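Local structure of multicopper oxidase type 1 (Nitrosomonas europaea, 3G5W) at residues A[5-10]-A[26-31]; A[47-52]-A[85-90]; A[55-60]-A[79-84]; A[102-107]-A[115-120]. The protein binds copper at a mononuclear site and at oxygen-bridged clusters shared between subunits, and probably acts as a laccase-like oxidoreductase. All coordinates share one frame; numbering follows the deposited sequence.

Interaction 1: residues A[5-10]-A[26-31]; sequences FDLSIE and AFNGQV
Ile9 and Phe27 form an antiparallel non-hydrogen-bonded pair, and Glu10 and Ala26 a hydrogen-bonded one, Glu10 N reaching Ala26 O at 2.9 Å. Ala26 O also takes Gly29 N from the other face of its carbonyl, closing the type II turn into which the strand runs out. Past the last bridge, backbone Asn28 N donates to Ser8 O (2.7 Å), while Asn28 OD1 stands in for a main-chain acceptor and takes Ser8 N at 3.0 Å (168°). Asn28 CG, anti to the carbonyl carbon (chi1 -80°), carries the amide back to Ser8. The Leu7 side chain crosses it at about a right angle, CD2 against the amide, whose ND2 goes on to Asn309. With an alanine here, Ser8 N is likely to lose this acceptor and Asn309 its mate. Ser8 OG donates to Glu10 OE1 (2.6 Å). On the buried face, Ile9 CG1 lies alongside Phe27 CE1 (3.8 Å), apolar bulk suiting an interior. Strand 43-50 flanks 5-10; Met307 of strand 306-308 covers Leu7 and Asn28.

Interaction 2: residues A[47-52]-A[85-90]; sequences NVTNMT and GDTFTY
The Tyr90 ring meets Val48 CG2 at its edge, near the ring plane, 3.8 Å from Tyr90 CD2, while Phe88 CD1 lies over one face of the tyrosine, displaced toward its rim. Tyr90 CD2 sits at the edge of the Phe88 ring. Trp60 adds an edge-to-face contact, and Tyr90 OH is hydrogen-bonded to Ile58 N and lies close to the Gln79 amide, so a tyrosine suits a site with apolar flanks and a polar end. With CG1 anti to the backbone N (chi1 -177°), Val48 has CG2 beside that N, the branch that meets the ring.

The other face of the sheet is polar. Thr89 OG1 donates to Asn47 OD1 at 2.6 Å, in the carbonyl plane and on a lone pair, the two side chains lying side by side. Asn47 ND2 is bonded to Glu4 and Asp6, so the amide serves acceptors and a donor at once. A leucine in its place would probably leave the Thr89 hydroxyl and both carboxylates without this partner. Thr49 OG1 and Thr87 OG1 share a hydrogen bond of 2.8 Å. Beta-branched threonines suit extended strands.

Val48 and Phe88 exchange backbone bonds, and Gly85 N reaches Asn50 O at 2.6 Å; at Gly85's backbone angles a CB would jam against the preceding carbonyl O. This is antiparallel pairing within a cupredoxin-like beta sandwich, the fold of multicopper oxidase domains.

Interaction 3: residues A[55-60]-A[79-84]; sequences PHTIHW and QHAIEP. With CU (copper (II) ion), chain G; C1O (Cu-O linkage), chain L.
His56 and Ile82 are joined by a single antiparallel bridge in the cupredoxin-type domain, where the 55-60 segment carries a ligand of the mononuclear copper and the 79-84 loop runs along its outer side. Ile82 N donates to His56 O at 2.8 Å, and His56 N returns a longer bond to Ile82 O. Around this bridge the side chains meet in pairs. Pro55 CB faces Ala81 CB at 3.7 Å, a small methyl against a rigid ring edge, while the carboxylate of Glu83 bends back beside the same proline carbon. Thr57 and Gln79 run antiparallel alongside one another, so that Thr57 CG2 rests against Gln79 CD (3.7 Å). That methyl lies anti to the carbonyl carbon, and chi1 of 59° puts Thr57 OG1 between the two backbone arms, where it hydrogen-bonds to Gly73 O and His105 N. The CG1-CD1 arm of Ile82 passes close to His56 O, with CD1 reaching Thr57 CA.

The imidazole of His56 is held at both nitrogens: NE2 by Thr52, ND1 by copper, whose site Cys104, His111 and Met117 complete. Farther along, His59 ND1 is hydrogen-bonded to Asp72 O, and His59 shares a copper with His203 of a second subunit; His59 NE2 lies 2.0 Å from CU4 of the Cu-O linkage.

Interaction 4: residues A[102-107]-A[115-120]; sequences YHCHVN and RGMWGP. With CU (copper (II) ion), chain G; C2O (Cu-O-Cu linkage), chain K.
Cys104 and Met117 pack against each other at the mononuclear copper site of a cupredoxin fold, where the chain leaves strand 98-103, passes through helix 108-114 and returns as strand 118-124. Packing is closest along the antiparallel strands. Tyr102 N donates to Gly119 O (2.9 Å), Gly119 N answers to Tyr102 O, and Met117 O accepts from Cys104 N. The face of the Tyr102 ring lies over Gly119 CA in a CH-pi contact, 4.3 Å from carbon to centroid. Glycine suits this place because a side-chain carbon would press tightly on the ring, whose hydroxyl continues to Pro34 O.

Beyond the bridges the pairing opens. All the residues that touch are buried; past them the chain runs on to the metal sites and the second subunit, with Asn107 partly exposed. The His103 ring leads away from 115-120, and His105 makes no contact with it. His103 ND1 donates to Cys104 O at 2.8 Å, the acceptor lying in the ring plane, which fixes the ring's rotation while NE2 meets CU3 of the Cu-O-Cu linkage, shared with His61 and with His253 of the second subunit. His105 NE2 binds CU2 together with His205 and His251 of that subunit.

Cys104 SG, swung opposite the backbone N (chi1 -170°), accepts a hydrogen bond from Val106 N. Met117 SD touches Cys104 CB at 3.6 Å, and Cys104 SG binds the mononuclear copper at 2.1 Å.

Overall arrangement
Interactions 1 and 2 share one sheet: strands 2-15 and 43-50 are neighbours, so Leu7 is bonded to both Asn47 and Thr49. Both have a polar outer face of amides, hydroxyls or carboxylates and an apolar inner one. Interaction 3, nested in the loop closed by interaction 2, is partly buried too, but replaces strand pairing with one bridge. Interaction 4 is wholly buried and reaches the other sheet, where His59 of interaction 3 bonds His103. The inner faces converge: Ile9 and Phe27 of interaction 1 pack on Met117 and on 55-60. The copper ligands lie in interactions 3 and 4, which also meet the second subunit.

Interaction 1: residues A[5-10]-A[26-31]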
loop_
_atom_site.group_PDB
_atom_site.type_symbol
_atom_site.label_atom_id
_atom_site.label_comp_id
_atom_site.label_asym_id
_atom_site.label_seq_id
_atom_site.Cartn_x
_atom_site.Cartn_y
_atom_site.Cartn_z
ATOM N N PHE A 5 -7.543 -33.989 10.209
ATOM C CA PHE A 5 -6.498 -34.026 9.203
ATOM C C PHE A 5 -5.124 -34.186 9.849
ATOM O O PHE A 5 -4.937 -33.854 11.027
ATOM C CB PHE A 5 -6.510 -32.743 8.366
ATOM C CG PHE A 5 -7.879 -32.321 7.878
ATOM C CD1 PHE A 5 -8.629 -33.148 7.049
ATOM C CD2 PHE A 5 -8.392 -31.070 8.218
ATOM C CE1 PHE A 5 -9.878 -32.743 6.583
ATOM C CE2 PHE A 5 -9.640 -30.653 7.759
ATOM C CZ PHE A 5 -10.384 -31.488 6.939
ATOM N N ASP A 6 -4.174 -34.689 9.065
ATOM C CA ASP A 6 -2.780 -34.817 9.489
ATOM C C ASP A 6 -1.881 -33.997 8.572
ATOM O O ASP A 6 -2.041 -34.025 7.345
ATOM C CB ASP A 6 -2.316 -36.281 9.458
ATOM C CG ASP A 6 -2.962 -37.146 10.542
ATOM O OD1 ASP A 6 -3.438 -36.618 11.571
ATOM O OD2 ASP A 6 -2.986 -38.385 10.364
ATOM N N LEU A 7 -0.934 -33.274 9.167
ATOM C CA LEU A 7 0.122 -32.609 8.409
ATOM C C LEU A 7 1.499 -32.958 8.945
ATOM O O LEU A 7 1.707 -33.003 10.153
ATOM C CB LEU A 7 -0.048 -31.083 8.448
ATOM C CG LEU A 7 -1.164 -30.432 7.629
ATOM C CD1 LEU A 7 -1.217 -28.943 7.928
ATOM C CD2 LEU A 7 -0.965 -30.657 6.137
ATOM N N SER A 8 2.438 -33.194 8.038
ATOM C CA SER A 8 3.848 -33.269 8.396
ATOM C C SER A 8 4.525 -31.998 7.908
ATOM O O SER A 8 4.042 -31.355 6.980
ATOM C CB SER A 8 4.503 -34.491 7.757
ATOM O OG SER A 8 4.485 -34.376 6.345
ATOM N N ILE A 9 5.626 -31.622 8.547
ATOM C CA ILE A 9 6.454 -30.520 8.062
ATOM C C ILE A 9 7.770 -31.148 7.610
ATOM O O ILE A 9 8.457 -31.772 8.411
ATOM C CB ILE A 9 6.722 -29.456 9.163
ATOM C CG1 ILE A 9 5.440 -29.144 9.951
ATOM C CG2 ILE A 9 7.350 -28.204 8.554
ATOM C CD1 ILE A 9 5.637 -28.238 11.162
ATOM N N GLU A 10 8.108 -30.997 6.332
ATOM C CA GLU A 10 9.267 -31.682 5.757
ATOM C C GLU A 10 10.217 -30.727 5.046
ATOM O O GLU A 10 9.775 -29.796 4.369
ATOM C CB GLU A 10 8.807 -32.763 4.765
ATOM C CG GLU A 10 7.885 -33.826 5.358
ATOM C CD GLU A 10 7.187 -34.680 4.300
ATOM O OE1 GLU A 10 6.172 -35.320 4.643
ATOM O OE2 GLU A 10 7.633 -34.712 3.128
ATOM N N ALA A 26 8.078 -27.582 4.122
ATOM C CA ALA A 26 6.779 -27.689 3.476
ATOM C C ALA A 26 5.797 -28.589 4.211
ATOM O O ALA A 26 6.124 -29.722 4.590
ATOM C CB ALA A 26 6.967 -28.173 2.048
ATOM N N PHE A 27 4.577 -28.092 4.383
ATOM C CA PHE A 27 3.503 -28.911 4.923
ATOM C C PHE A 27 3.147 -30.015 3.916
ATOM O O PHE A 27 2.848 -29.732 2.750
ATOM C CB PHE A 27 2.287 -28.055 5.286
ATOM C CG PHE A 27 2.567 -27.015 6.348
ATOM C CD1 PHE A 27 2.803 -27.392 7.666
ATOM C CD2 PHE A 27 2.590 -25.659 6.028
ATOM C CE1 PHE A 27 3.073 -26.434 8.652
ATOM C CE2 PHE A 27 2.845 -24.690 7.008
ATOM C CZ PHE A 27 3.087 -25.078 8.320
ATOM N N ASN A 28 3.213 -31.264 4.378
ATOM C CA ASN A 28 3.040 -32.462 3.535
ATOM C C ASN A 28 3.938 -32.460 2.295
ATOM O O ASN A 28 3.563 -32.985 1.242
ATOM C CB ASN A 28 1.562 -32.674 3.153
ATOM C CG ASN A 28 0.741 -33.320 4.263
ATOM O OD1 ASN A 28 1.247 -33.625 5.342
ATOM N ND2 ASN A 28 -0.550 -33.529 3.997
ATOM N N GLY A 29 5.125 -31.866 2.428
ATOM C CA GLY A 29 6.105 -31.809 1.346
ATOM C C GLY A 29 5.675 -31.067 0.085
ATOM O O GLY A 29 6.222 -31.315 -0.988
ATOM N N GLN A 30 4.712 -30.151 0.216
ATOM C CA GLN A 30 4.227 -29.361 -0.916
ATOM C C GLN A 30 4.131 -27.872 -0.599
ATOM O O GLN A 30 3.911 -27.493 0.554
ATOM C CB GLN A 30 2.868 -29.873 -1.416
ATOM C CG GLN A 30 1.719 -29.714 -0.442
ATOM C CD GLN A 30 0.389 -30.033 -1.080
ATOM O OE1 GLN A 30 -0.306 -29.143 -1.580
ATOM N NE2 GLN A 30 0.038 -31.305 -1.095
ATOM N N VAL A 31 4.305 -27.042 -1.632
ATOM C CA VAL A 31 4.185 -25.573 -1.517
ATOM C C VAL A 31 3.416 -25.046 -2.744
ATOM O O VAL A 31 3.852 -25.258 -3.874
ATOM C CB VAL A 31 5.567 -24.867 -1.413
ATOM C CG1 VAL A 31 5.387 -23.362 -1.149
ATOM C CG2 VAL A 31 6.425 -25.473 -0.304
HETATM O O HOH W 1 -2.469 -36.294 4.860
#

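Interaction 2: residues A[47-52]-A[85-90]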
loop_
_atom_site.group_PDB
_atom_site.type_symbol
_atom_site.label_atom_id
_atom_site.label_comp_id
_atom_site.label_asym_id
_atom_site.label_seq_id
_atom_site.Cartn_x
_atom_site.Cartn_y
_atom_site.Cartn_z
ATOM N N ASN A 47 -3.576 -32.598 13.277
ATOM C CA ASN A 47 -2.388 -33.150 13.924
ATOM C C ASN A 47 -1.158 -32.792 13.105
ATOM O O ASN A 47 -1.041 -33.183 11.941
ATOM C CB ASN A 47 -2.516 -34.673 14.102
ATOM C CG ASN A 47 -3.808 -35.068 14.789
ATOM O OD1 ASN A 47 -4.051 -34.706 15.938
ATOM N ND2 ASN A 47 -4.656 -35.798 14.075
ATOM N N VAL A 48 -0.261 -32.020 13.712
ATOM C CA VAL A 48 0.918 -31.493 13.023
ATOM C C VAL A 48 2.222 -32.099 13.556
ATOM O O VAL A 48 2.592 -31.859 14.704
ATOM C CB VAL A 48 0.966 -29.940 13.122
ATOM C CG1 VAL A 48 2.154 -29.379 12.342
ATOM C CG2 VAL A 48 -0.330 -29.347 12.606
ATOM N N THR A 49 2.905 -32.872 12.711
ATOM C CA THR A 49 4.173 -33.514 13.076
ATOM C C THR A 49 5.373 -32.832 12.427
ATOM O O THR A 49 5.472 -32.743 11.199
ATOM C CB THR A 49 4.171 -35.024 12.725
ATOM O OG1 THR A 49 3.033 -35.648 13.330
ATOM C CG2 THR A 49 5.426 -35.694 13.240
ATOM N N ASN A 50 6.296 -32.364 13.261
ATOM C CA ASN A 50 7.462 -31.629 12.785
ATOM C C ASN A 50 8.613 -32.565 12.427
ATOM O O ASN A 50 9.281 -33.101 13.313
ATOM C CB ASN A 50 7.893 -30.609 13.844
ATOM C CG ASN A 50 9.056 -29.729 13.399
ATOM O OD1 ASN A 50 9.464 -28.829 14.134
ATOM N ND2 ASN A 50 9.595 -29.980 12.216
ATOM N N MET A 51 8.856 -32.743 11.131
ATOM C CA MET A 51 9.915 -33.638 10.665
ATOM C C MET A 51 11.160 -32.893 10.170
ATOM O O MET A 51 11.995 -33.457 9.456
ATOM C CB MET A 51 9.374 -34.599 9.602
ATOM C CG MET A 51 8.213 -35.462 10.084
ATOM S SD MET A 51 8.716 -36.884 11.087
ATOM C CE MET A 51 8.905 -36.219 12.736
ATOM N N THR A 52 11.278 -31.626 10.563
ATOM C CA THR A 52 12.453 -30.818 10.245
ATOM C C THR A 52 13.341 -30.704 11.485
ATOM O O THR A 52 13.089 -31.373 12.489
ATOM C CB THR A 52 12.069 -29.404 9.759
ATOM O OG1 THR A 52 11.620 -28.623 10.873
ATOM C CG2 THR A 52 10.970 -29.464 8.691
ATOM N N GLY A 85 10.421 -33.548 15.639
ATOM C CA GLY A 85 10.000 -34.894 16.021
ATOM C C GLY A 85 8.686 -34.961 16.776
ATOM O O GLY A 85 8.097 -36.031 16.900
ATOM N N ASP A 86 8.226 -33.823 17.290
ATOM C CA ASP A 86 7.006 -33.787 18.098
ATOM C C ASP A 86 5.744 -33.546 17.273
ATOM O O ASP A 86 5.809 -33.022 16.158
ATOM C CB ASP A 86 7.135 -32.751 19.218
ATOM C CG ASP A 86 8.096 -33.199 20.323
ATOM O OD1 ASP A 86 8.322 -34.428 20.465
ATOM O OD2 ASP A 86 8.616 -32.331 21.055
ATOM N N THR A 87 4.602 -33.938 17.834
ATOM C CA THR A 87 3.297 -33.747 17.198
ATOM C C THR A 87 2.410 -32.884 18.098
ATOM O O THR A 87 2.280 -33.147 19.304
ATOM C CB THR A 87 2.607 -35.109 16.902
ATOM O OG1 THR A 87 3.456 -35.903 16.067
ATOM C CG2 THR A 87 1.258 -34.921 16.195
ATOM N N PHE A 88 1.816 -31.847 17.509
ATOM C CA PHE A 88 0.929 -30.938 18.226
ATOM C C PHE A 88 -0.430 -30.950 17.533
ATOM O O PHE A 88 -0.510 -30.966 16.310
ATOM C CB PHE A 88 1.540 -29.530 18.229
ATOM C CG PHE A 88 0.822 -28.537 19.105
ATOM C CD1 PHE A 88 -0.269 -27.819 18.623
ATOM C CD2 PHE A 88 1.272 -28.280 20.403
ATOM C CE1 PHE A 88 -0.930 -26.888 19.424
ATOM C CE2 PHE A 88 0.624 -27.346 21.215
ATOM C CZ PHE A 88 -0.484 -26.645 20.725
ATOM N N THR A 89 -1.498 -30.949 18.319
ATOM C CA THR A 89 -2.842 -31.007 17.770
ATOM C C THR A 89 -3.597 -29.687 17.939
ATOM O O THR A 89 -3.744 -29.180 19.055
ATOM C CB THR A 89 -3.635 -32.179 18.383
ATOM O OG1 THR A 89 -3.012 -33.417 17.994
ATOM C CG2 THR A 89 -5.081 -32.171 17.911
ATOM N N TYR A 90 -4.074 -29.147 16.818
ATOM C CA TYR A 90 -4.930 -27.957 16.815
ATOM C C TYR A 90 -6.396 -28.354 16.707
ATOM O O TYR A 90 -6.745 -29.221 15.902
ATOM C CB TYR A 90 -4.547 -27.030 15.654
ATOM C CG TYR A 90 -3.136 -26.498 15.763
ATOM C CD1 TYR A 90 -2.866 -25.331 16.482
ATOM C CD2 TYR A 90 -2.077 -27.158 15.158
ATOM C CE1 TYR A 90 -1.575 -24.836 16.585
ATOM C CE2 TYR A 90 -0.770 -26.673 15.267
ATOM C CZ TYR A 90 -0.535 -25.513 15.979
ATOM O OH TYR A 90 0.743 -25.033 16.101
#

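Interaction 3: residues A[55-60]-A[79-84]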
loop_
_atom_site.group_PDB
_atom_site.type_symbol
_atom_site.label_atom_id
_atom_site.label_comp_id
_atom_site.label_asym_id
_atom_site.label_seq_id
_atom_site.Cartn_x
_atom_site.Cartn_y
_atom_site.Cartn_z
ATOM N N PRO A 55 12.073 -25.430 15.021
ATOM C CA PRO A 55 10.722 -25.379 15.581
ATOM C C PRO A 55 9.753 -24.618 14.675
ATOM O O PRO A 55 10.168 -23.722 13.931
ATOM C CB PRO A 55 10.917 -24.643 16.904
ATOM C CG PRO A 55 12.088 -23.756 16.663
ATOM C CD PRO A 55 12.975 -24.457 15.667
ATOM N N HIS A 56 8.478 -24.997 14.741
ATOM C CA HIS A 56 7.435 -24.417 13.906
ATOM C C HIS A 56 6.122 -24.384 14.682
ATOM O O HIS A 56 6.017 -24.960 15.774
ATOM C CB HIS A 56 7.223 -25.243 12.625
ATOM C CG HIS A 56 8.455 -25.430 11.791
ATOM N ND1 HIS A 56 9.053 -24.400 11.099
ATOM C CD2 HIS A 56 9.175 -26.544 11.504
ATOM C CE1 HIS A 56 10.102 -24.863 10.443
ATOM N NE2 HIS A 56 10.199 -26.162 10.672
ATOM N N THR A 57 5.129 -23.696 14.115
ATOM C CA THR A 57 3.739 -23.761 14.566
ATOM C C THR A 57 2.850 -23.681 13.333
ATOM O O THR A 57 3.346 -23.558 12.216
ATOM C CB THR A 57 3.341 -22.570 15.496
ATOM O OG1 THR A 57 3.526 -21.333 14.796
ATOM C CG2 THR A 57 4.156 -22.550 16.790
ATOM N N ILE A 58 1.537 -23.761 13.530
ATOM C CA ILE A 58 0.609 -23.336 12.490
ATOM C C ILE A 58 -0.397 -22.369 13.077
ATOM O O ILE A 58 -1.136 -22.699 14.014
ATOM C CB ILE A 58 -0.141 -24.484 11.792
ATOM C CG1 ILE A 58 0.831 -25.496 11.192
ATOM C CG2 ILE A 58 -1.059 -23.912 10.678
ATOM C CD1 ILE A 58 0.148 -26.611 10.432
ATOM N N HIS A 59 -0.420 -21.169 12.508
ATOM C CA HIS A 59 -1.417 -20.188 12.854
ATOM C C HIS A 59 -2.502 -20.190 11.780
ATOM O O HIS A 59 -2.209 -20.236 10.588
ATOM C CB HIS A 59 -0.781 -18.802 12.996
ATOM C CG HIS A 59 -1.781 -17.696 13.020
ATOM N ND1 HIS A 59 -2.796 -17.634 13.951
ATOM C CD2 HIS A 59 -1.947 -16.625 12.208
ATOM C CE1 HIS A 59 -3.531 -16.559 13.724
ATOM N NE2 HIS A 59 -3.044 -15.940 12.663
ATOM N N TRP A 60 -3.753 -20.154 12.218
ATOM C CA TRP A 60 -4.900 -20.226 11.329
ATOM C C TRP A 60 -5.442 -18.806 11.138
ATOM O O TRP A 60 -6.292 -18.328 11.898
ATOM C CB TRP A 60 -5.931 -21.214 11.896
ATOM C CG TRP A 60 -5.256 -22.501 12.333
ATOM C CD1 TRP A 60 -4.770 -22.790 13.581
ATOM C CD2 TRP A 60 -4.937 -23.632 11.508
ATOM N NE1 TRP A 60 -4.188 -24.036 13.585
ATOM C CE2 TRP A 60 -4.270 -24.572 12.327
ATOM C CE3 TRP A 60 -5.153 -23.944 10.157
ATOM C CZ2 TRP A 60 -3.827 -25.814 11.842
ATOM C CZ3 TRP A 60 -4.711 -25.172 9.675
ATOM C CH2 TRP A 60 -4.053 -26.091 10.520
ATOM N N GLN A 79 1.331 -21.189 22.795
ATOM C CA GLN A 79 1.926 -22.517 22.930
ATOM C C GLN A 79 3.444 -22.422 22.965
ATOM O O GLN A 79 4.018 -21.391 22.607
ATOM C CB GLN A 79 1.524 -23.421 21.757
ATOM C CG GLN A 79 2.127 -23.000 20.411
ATOM C CD GLN A 79 1.838 -23.985 19.309
ATOM O OE1 GLN A 79 2.529 -24.998 19.156
ATOM N NE2 GLN A 79 0.824 -23.690 18.517
ATOM N N HIS A 80 4.084 -23.504 23.406
ATOM C CA HIS A 80 5.485 -23.741 23.093
ATOM C C HIS A 80 5.513 -24.168 21.625
ATOM O O HIS A 80 4.626 -24.900 21.184
ATOM C CB HIS A 80 6.047 -24.887 23.934
ATOM C CG HIS A 80 6.085 -24.609 25.404
ATOM N ND1 HIS A 80 7.004 -23.756 25.976
ATOM C CD2 HIS A 80 5.334 -25.092 26.422
ATOM C CE1 HIS A 80 6.811 -23.717 27.282
ATOM N NE2 HIS A 80 5.800 -24.515 27.577
ATOM N N ALA A 81 6.530 -23.736 20.885
ATOM C CA ALA A 81 6.713 -24.153 19.492
ATOM C C ALA A 81 6.787 -25.676 19.380
ATOM O O ALA A 81 7.164 -26.352 20.342
ATOM C CB ALA A 81 7.961 -23.519 18.916
ATOM N N ILE A 82 6.405 -26.213 18.220
ATOM C CA ILE A 82 6.501 -27.651 17.967
ATOM C C ILE A 82 7.954 -28.002 17.664
ATOM O O ILE A 82 8.478 -27.640 16.606
ATOM C CB ILE A 82 5.610 -28.113 16.781
ATOM C CG1 ILE A 82 4.188 -27.551 16.904
ATOM C CG2 ILE A 82 5.588 -29.653 16.690
ATOM C CD1 ILE A 82 3.350 -27.721 15.635
ATOM N N GLU A 83 8.599 -28.706 18.592
ATOM C CA GLU A 83 10.003 -29.067 18.437
ATOM C C GLU A 83 10.152 -30.215 17.437
ATOM O O GLU A 83 9.193 -30.963 17.211
ATOM C CB GLU A 83 10.634 -29.428 19.795
ATOM C CG GLU A 83 10.786 -28.251 20.774
ATOM C CD GLU A 83 11.650 -27.105 20.243
ATOM O OE1 GLU A 83 12.607 -27.355 19.475
ATOM O OE2 GLU A 83 11.376 -25.938 20.602
ATOM N N PRO A 84 11.342 -30.351 16.824
ATOM C CA PRO A 84 11.563 -31.419 15.859
ATOM C C PRO A 84 11.188 -32.789 16.416
ATOM O O PRO A 84 11.566 -33.127 17.544
ATOM C CB PRO A 84 13.067 -31.336 15.596
ATOM C CG PRO A 84 13.393 -29.911 15.828
ATOM C CD PRO A 84 12.543 -29.507 16.980
HETATM CU CU CU G . 8.239 -22.378 10.831
HETATM CU CU4 C1O L . -3.653 -14.077 12.260
HETATM O O3 C1O L . -6.270 -14.455 12.768
#

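Interaction 4: residues A[102-107]-A[115-120]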
loop_
_atom_site.group_PDB
_atom_site.type_symbol
_atom_site.label_atom_id
_atom_site.label_comp_id
_atom_site.label_asym_id
_atom_site.label_seq_id
_atom_site.Cartn_x
_atom_site.Cartn_y
_atom_site.Cartn_z
ATOM N N TYR A 102 -3.345 -20.447 6.291
ATOM C CA TYR A 102 -2.572 -20.884 7.426
ATOM C C TYR A 102 -1.098 -20.826 7.114
ATOM O O TYR A 102 -0.681 -20.992 5.969
ATOM C CB TYR A 102 -3.003 -22.266 7.919
ATOM C CG TYR A 102 -2.818 -23.431 6.968
ATOM C CD1 TYR A 102 -3.780 -23.731 6.006
ATOM C CD2 TYR A 102 -1.713 -24.282 7.085
ATOM C CE1 TYR A 102 -3.631 -24.818 5.154
ATOM C CE2 TYR A 102 -1.548 -25.374 6.236
ATOM C CZ TYR A 102 -2.516 -25.639 5.275
ATOM O OH TYR A 102 -2.372 -26.737 4.447
ATOM N N HIS A 103 -0.320 -20.548 8.145
ATOM C CA HIS A 103 1.112 -20.407 7.995
ATOM C C HIS A 103 1.810 -20.598 9.327
ATOM O O HIS A 103 1.189 -20.514 10.392
ATOM C CB HIS A 103 1.475 -19.041 7.372
ATOM C CG HIS A 103 0.983 -17.852 8.144
ATOM N ND1 HIS A 103 1.663 -17.329 9.223
ATOM C CD2 HIS A 103 -0.089 -17.045 7.953
ATOM C CE1 HIS A 103 1.018 -16.269 9.681
ATOM N NE2 HIS A 103 -0.049 -16.078 8.929
ATOM N N CYS A 104 3.107 -20.855 9.259
ATOM C CA CYS A 104 3.921 -20.925 10.458
ATOM C C CYS A 104 3.992 -19.539 11.085
ATOM O O CYS A 104 3.906 -18.542 10.374
ATOM C CB CYS A 104 5.323 -21.389 10.100
ATOM S SG CYS A 104 6.311 -21.769 11.548
ATOM N N HIS A 105 4.144 -19.475 12.407
ATOM C CA HIS A 105 4.304 -18.192 13.092
ATOM C C HIS A 105 5.636 -18.097 13.849
ATOM O O HIS A 105 5.799 -17.235 14.716
ATOM C CB HIS A 105 3.131 -17.923 14.036
ATOM C CG HIS A 105 2.664 -16.495 14.038
ATOM N ND1 HIS A 105 3.472 -15.443 14.417
ATOM C CD2 HIS A 105 1.470 -15.947 13.701
ATOM C CE1 HIS A 105 2.796 -14.310 14.317
ATOM N NE2 HIS A 105 1.580 -14.589 13.881
ATOM N N VAL A 106 6.576 -18.982 13.513
ATOM C CA VAL A 106 7.947 -18.928 14.038
ATOM C C VAL A 106 8.812 -18.158 13.039
ATOM O O VAL A 106 8.729 -18.397 11.835
ATOM C CB VAL A 106 8.547 -20.360 14.251
ATOM C CG1 VAL A 106 10.015 -20.293 14.670
ATOM C CG2 VAL A 106 7.746 -21.149 15.292
ATOM N N ASN A 107 9.629 -17.225 13.530
ATOM C CA ASN A 107 10.602 -16.532 12.673
ATOM C C ASN A 107 10.059 -16.223 11.280
ATOM O O ASN A 107 10.668 -16.578 10.262
ATOM C CB ASN A 107 11.897 -17.351 12.564
ATOM C CG ASN A 107 12.561 -17.559 13.900
ATOM O OD1 ASN A 107 12.226 -16.897 14.882
ATOM N ND2 ASN A 107 13.503 -18.492 13.952
ATOM N N ARG A 115 10.294 -19.777 3.108
ATOM C CA ARG A 115 10.377 -21.237 3.304
ATOM C C ARG A 115 9.071 -21.958 2.962
ATOM O O ARG A 115 8.906 -23.135 3.285
ATOM C CB ARG A 115 10.861 -21.587 4.719
ATOM C CG ARG A 115 12.228 -20.987 5.092
ATOM C CD ARG A 115 13.375 -21.551 4.257
ATOM N NE ARG A 115 14.587 -20.749 4.431
ATOM C CZ ARG A 115 15.556 -20.621 3.527
ATOM N NH1 ARG A 115 16.600 -19.848 3.793
ATOM N NH2 ARG A 115 15.490 -21.252 2.364
ATOM N N GLY A 116 8.159 -21.241 2.297
ATOM C CA GLY A 116 6.917 -21.812 1.770
ATOM C C GLY A 116 5.952 -22.406 2.788
ATOM O O GLY A 116 5.199 -23.322 2.459
ATOM N N MET A 117 5.957 -21.874 4.015
ATOM C CA MET A 117 5.143 -22.424 5.102
ATOM C C MET A 117 3.764 -21.773 5.132
ATOM O O MET A 117 3.443 -21.032 6.052
ATOM C CB MET A 117 5.845 -22.262 6.463
ATOM C CG MET A 117 7.243 -22.870 6.520
ATOM S SD MET A 117 7.747 -23.240 8.208
ATOM C CE MET A 117 6.740 -24.688 8.566
ATOM N N TRP A 118 2.964 -22.052 4.107
ATOM C CA TRP A 118 1.639 -21.447 3.949
ATOM C C TRP A 118 0.764 -22.223 2.970
ATOM O O TRP A 118 1.249 -22.850 2.023
ATOM C CB TRP A 118 1.740 -19.957 3.540
ATOM C CG TRP A 118 2.864 -19.655 2.567
ATOM C CD1 TRP A 118 4.103 -19.150 2.872
ATOM C CD2 TRP A 118 2.853 -19.860 1.148
ATOM N NE1 TRP A 118 4.857 -19.034 1.733
ATOM C CE2 TRP A 118 4.119 -19.462 0.661
ATOM C CE3 TRP A 118 1.898 -20.339 0.241
ATOM C CZ2 TRP A 118 4.454 -19.525 -0.698
ATOM C CZ3 TRP A 118 2.233 -20.408 -1.108
ATOM C CH2 TRP A 118 3.503 -19.997 -1.563
ATOM N N GLY A 119 -0.538 -22.176 3.217
ATOM C CA GLY A 119 -1.523 -22.819 2.354
ATOM C C GLY A 119 -2.874 -22.188 2.594
ATOM O O GLY A 119 -3.020 -21.380 3.519
ATOM N N PRO A 120 -3.865 -22.535 1.757
ATOM C CA PRO A 120 -5.189 -21.923 1.846
ATOM C C PRO A 120 -6.185 -22.671 2.742
ATOM O O PRO A 120 -6.210 -23.907 2.774
ATOM C CB PRO A 120 -5.657 -21.923 0.391
ATOM C CG PRO A 120 -5.018 -23.161 -0.208
ATOM C CD PRO A 120 -3.770 -23.475 0.620
HETATM CU CU CU G . 8.239 -22.378 10.831
HETATM CU CU2 C2O K . 0.025 -13.160 13.708
HETATM CU CU3 C2O K . -1.187 -14.368 8.977
HETATM O O1 C2O K . -0.212 -13.661 11.810
#